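Local coordinates for HRDC domain-containing protein (Bifidobacterium adolescentis ATCC 15703, PDB 3CYM) that is of unknown function but is probably a ribonuclease D-like 3'-5' exonuclease that binds nucleic acid, at residues 22-25 and 26-30. Residues are numbered along the deposited sequence; the frame is centred on the assembly and turned at random.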
ATOM      1  N   ASP A  22     -17.660 -16.414   9.571  1.00 24.71           N
ATOM      2  CA  ASP A  22     -16.593 -16.745  10.513  1.00 22.61           C
ATOM      3  C   ASP A  22     -16.611 -18.195  10.986  1.00 24.53           C
ATOM      4  O   ASP A  22     -15.857 -18.563  11.888  1.00 26.84           O
ATOM      5  CB  ASP A  22     -16.564 -15.766  11.703  1.00 21.08           C
ATOM      6  CG  ASP A  22     -17.880 -15.702  12.484  1.00 20.64           C
ATOM      7  OD1 ASP A  22     -18.047 -14.704  13.220  1.00 25.00           O
ATOM      8  OD2 ASP A  22     -18.747 -16.606  12.385  1.00 29.07           O
ATOM      9  N   THR A  23     -17.476 -19.006  10.381  1.00 24.17           N
ATOM     10  CA  THR A  23     -17.519 -20.443  10.665  1.00 25.58           C
ATOM     11  C   THR A  23     -17.264 -21.263   9.397  1.00 30.89           C
ATOM     12  O   THR A  23     -17.518 -20.790   8.286  1.00 32.18           O
ATOM     13  CB  THR A  23     -18.865 -20.880  11.300  1.00 23.67           C
ATOM     14  OG1 THR A  23     -19.942 -20.651  10.381  1.00 27.21           O
ATOM     15  CG2 THR A  23     -19.135 -20.123  12.592  1.00 14.11           C
ATOM     16  N   LEU A  24     -16.748 -22.481   9.571  1.00 30.91           N
ATOM     17  CA  LEU A  24     -16.543 -23.403   8.453  1.00 27.52           C
ATOM     18  C   LEU A  24     -17.800 -23.690   7.606  1.00 29.64           C
ATOM     19  O   LEU A  24     -17.717 -23.576   6.379  1.00 32.06           O
ATOM     20  CB  LEU A  24     -15.850 -24.704   8.898  1.00 31.57           C
ATOM     21  CG  LEU A  24     -15.523 -25.739   7.808  1.00 26.92           C
ATOM     22  CD1 LEU A  24     -14.378 -25.269   6.925  1.00 27.52           C
ATOM     23  CD2 LEU A  24     -15.214 -27.106   8.408  1.00 23.83           C
ATOM     24  N   PRO A  25     -18.966 -24.023   8.231  1.00 28.13           N
ATOM     25  CA  PRO A  25     -20.151 -24.221   7.375  1.00 28.52           C
ATOM     26  C   PRO A  25     -20.564 -22.990   6.559  1.00 23.34           C
ATOM     27  O   PRO A  25     -20.977 -23.138   5.413  1.00 21.90           O
ATOM     28  CB  PRO A  25     -21.258 -24.582   8.375  1.00 27.74           C
ATOM     29  CG  PRO A  25     -20.545 -25.103   9.557  1.00 27.81           C
ATOM     30  CD  PRO A  25     -19.308 -24.264   9.649  1.00 28.66           C
ATOM     31  N   ALA A  26     -20.423 -21.798   7.133  1.00 23.53           N
ATOM     32  CA  ALA A  26     -20.800 -20.562   6.436  1.00 24.01           C
ATOM     33  C   ALA A  26     -19.842 -20.234   5.291  1.00 20.47           C
ATOM     34  O   ALA A  26     -20.250 -19.647   4.287  1.00 18.22           O
ATOM     35  CB  ALA A  26     -20.893 -19.401   7.408  1.00 27.00           C
ATOM     36  N   PHE A  27     -18.579 -20.629   5.460  1.00 22.25           N
ATOM     37  CA  PHE A  27     -17.552 -20.537   4.420  1.00 18.54           C
ATOM     38  C   PHE A  27     -17.803 -21.488   3.240  1.00 22.08           C
ATOM     39  O   PHE A  27     -17.706 -21.077   2.077  1.00 20.63           O
ATOM     40  CB  PHE A  27     -16.163 -20.793   5.027  1.00 20.76           C
ATOM     41  CG  PHE A  27     -15.046 -20.781   4.020  1.00 25.27           C
ATOM     42  CD1 PHE A  27     -14.499 -19.576   3.586  1.00 19.08           C
ATOM     43  CD2 PHE A  27     -14.532 -21.980   3.509  1.00 24.76           C
ATOM     44  CE1 PHE A  27     -13.469 -19.558   2.653  1.00 15.38           C
ATOM     45  CE2 PHE A  27     -13.506 -21.973   2.567  1.00 23.70           C
ATOM     46  CZ  PHE A  27     -12.967 -20.758   2.139  1.00 23.89           C
ATOM     47  N   ARG A  28     -18.105 -22.757   3.542  1.00 20.09           N
ATOM     48  CA  ARG A  28     -18.410 -23.749   2.514  1.00 17.25           C
ATOM     49  C   ARG A  28     -19.689 -23.374   1.769  1.00 21.84           C
ATOM     50  O   ARG A  28     -19.836 -23.700   0.596  1.00 22.69           O
ATOM     51  CB  ARG A  28     -18.558 -25.165   3.092  1.00 16.69           C
ATOM     52  CG  ARG A  28     -17.446 -25.650   4.028  1.00 19.93           C
ATOM     53  CD  ARG A  28     -16.157 -26.077   3.321  1.00 36.18           C
ATOM     54  NE  ARG A  28     -16.097 -27.517   3.040  1.00 43.29           N
ATOM     55  CZ  ARG A  28     -16.116 -28.059   1.818  1.00 46.50           C
ATOM     56  NH1 ARG A  28     -16.200 -27.292   0.735  1.00 40.64           N
ATOM     57  NH2 ARG A  28     -16.054 -29.380   1.674  1.00 42.62           N
ATOM     58  N   ASP A  29     -20.607 -22.696   2.455  1.00 18.64           N
ATOM     59  CA  ASP A  29     -21.853 -22.244   1.834  1.00 22.24           C
ATOM     60  C   ASP A  29     -21.620 -21.108   0.843  1.00 19.82           C
ATOM     61  O   ASP A  29     -22.173 -21.122  -0.263  1.00 21.10           O
ATOM     62  CB  ASP A  29     -22.886 -21.808   2.885  1.00 23.92           C
ATOM     63  CG  ASP A  29     -24.196 -21.332   2.256  1.00 31.60           C
ATOM     64  OD1 ASP A  29     -24.748 -22.056   1.393  1.00 40.28           O
ATOM     65  OD2 ASP A  29     -24.675 -20.236   2.617  1.00 34.09           O
ATOM     66  N   TYR A  30     -20.812 -20.128   1.243  1.00 21.10           N
ATOM     67  CA  TYR A  30     -20.498 -18.998   0.371  1.00 20.40           C
ATOM     68  C   TYR A  30     -19.695 -19.428  -0.843  1.00 15.98           C
ATOM     69  O   TYR A  30     -19.951 -18.951  -1.936  1.00 17.29           O
ATOM     70  CB  TYR A  30     -19.778 -17.868   1.122  1.00 17.19           C
ATOM     71  CG  TYR A  30     -19.700 -16.589   0.313  1.00 15.19           C
ATOM     72  CD1 TYR A  30     -20.851 -15.879  -0.006  1.00 15.04           C
ATOM     73  CD2 TYR A  30     -18.475 -16.094  -0.142  1.00 14.56           C
ATOM     74  CE1 TYR A  30     -20.794 -14.704  -0.750  1.00 12.45           C
ATOM     75  CE2 TYR A  30     -18.413 -14.914  -0.887  1.00  6.17           C
ATOM     76  CZ  TYR A  30     -19.575 -14.232  -1.190  1.00 13.81           C
ATOM     77  OH  TYR A  30     -19.530 -13.077  -1.935  1.00 13.14           O
TER
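T23 and A26 meet at the start of helix 24-35, where T23 holds the N-cap position. A chi1 of 63° tucks the hydroxyl OG1 of T23 back over its own backbone. From there it faces the first turn and accepts a weak capping bond from A26 N at 3.5 Å. A26 CB also touches OG1 of T23, at 3.4 Å. The backbone of T23 takes part as well: its O accepts a hydrogen bond from F27 N at 3.0 Å. P25 stands in the first turn of the helix, where a proline ring costs no backbone hydrogen bond within the helix. Its carbonyl O accepts a hydrogen bond from D29 N.

L24 and R28 lie one turn apart, and their side chains run alongside each other in the same direction off the helix. Their closest side-chain approach is CD1 of L24 to CD of R28, 4.1 Å, a loose aliphatic contact. R28 CG stands beside its own backbone N (chi1 -49°), which brings it to 3.1 Å from L24 O. L24 O also accepts a hydrogen bond from R28 N at 3.0 Å. Beyond CG the R28 chain bends, and its guanidinium group makes a weak, long ion pair with D86.

The helix follows edge strand 20-21 of the mixed sheet in the exonuclease domain. A26 and Y30 rest on I21 of that strand, and Y30 OH is hydrogen-bonded to G68 O of the adjacent strand 68-72. F27 packs on L77 of helix 74-79 and meets W84 of helix 84-91 edge-to-face.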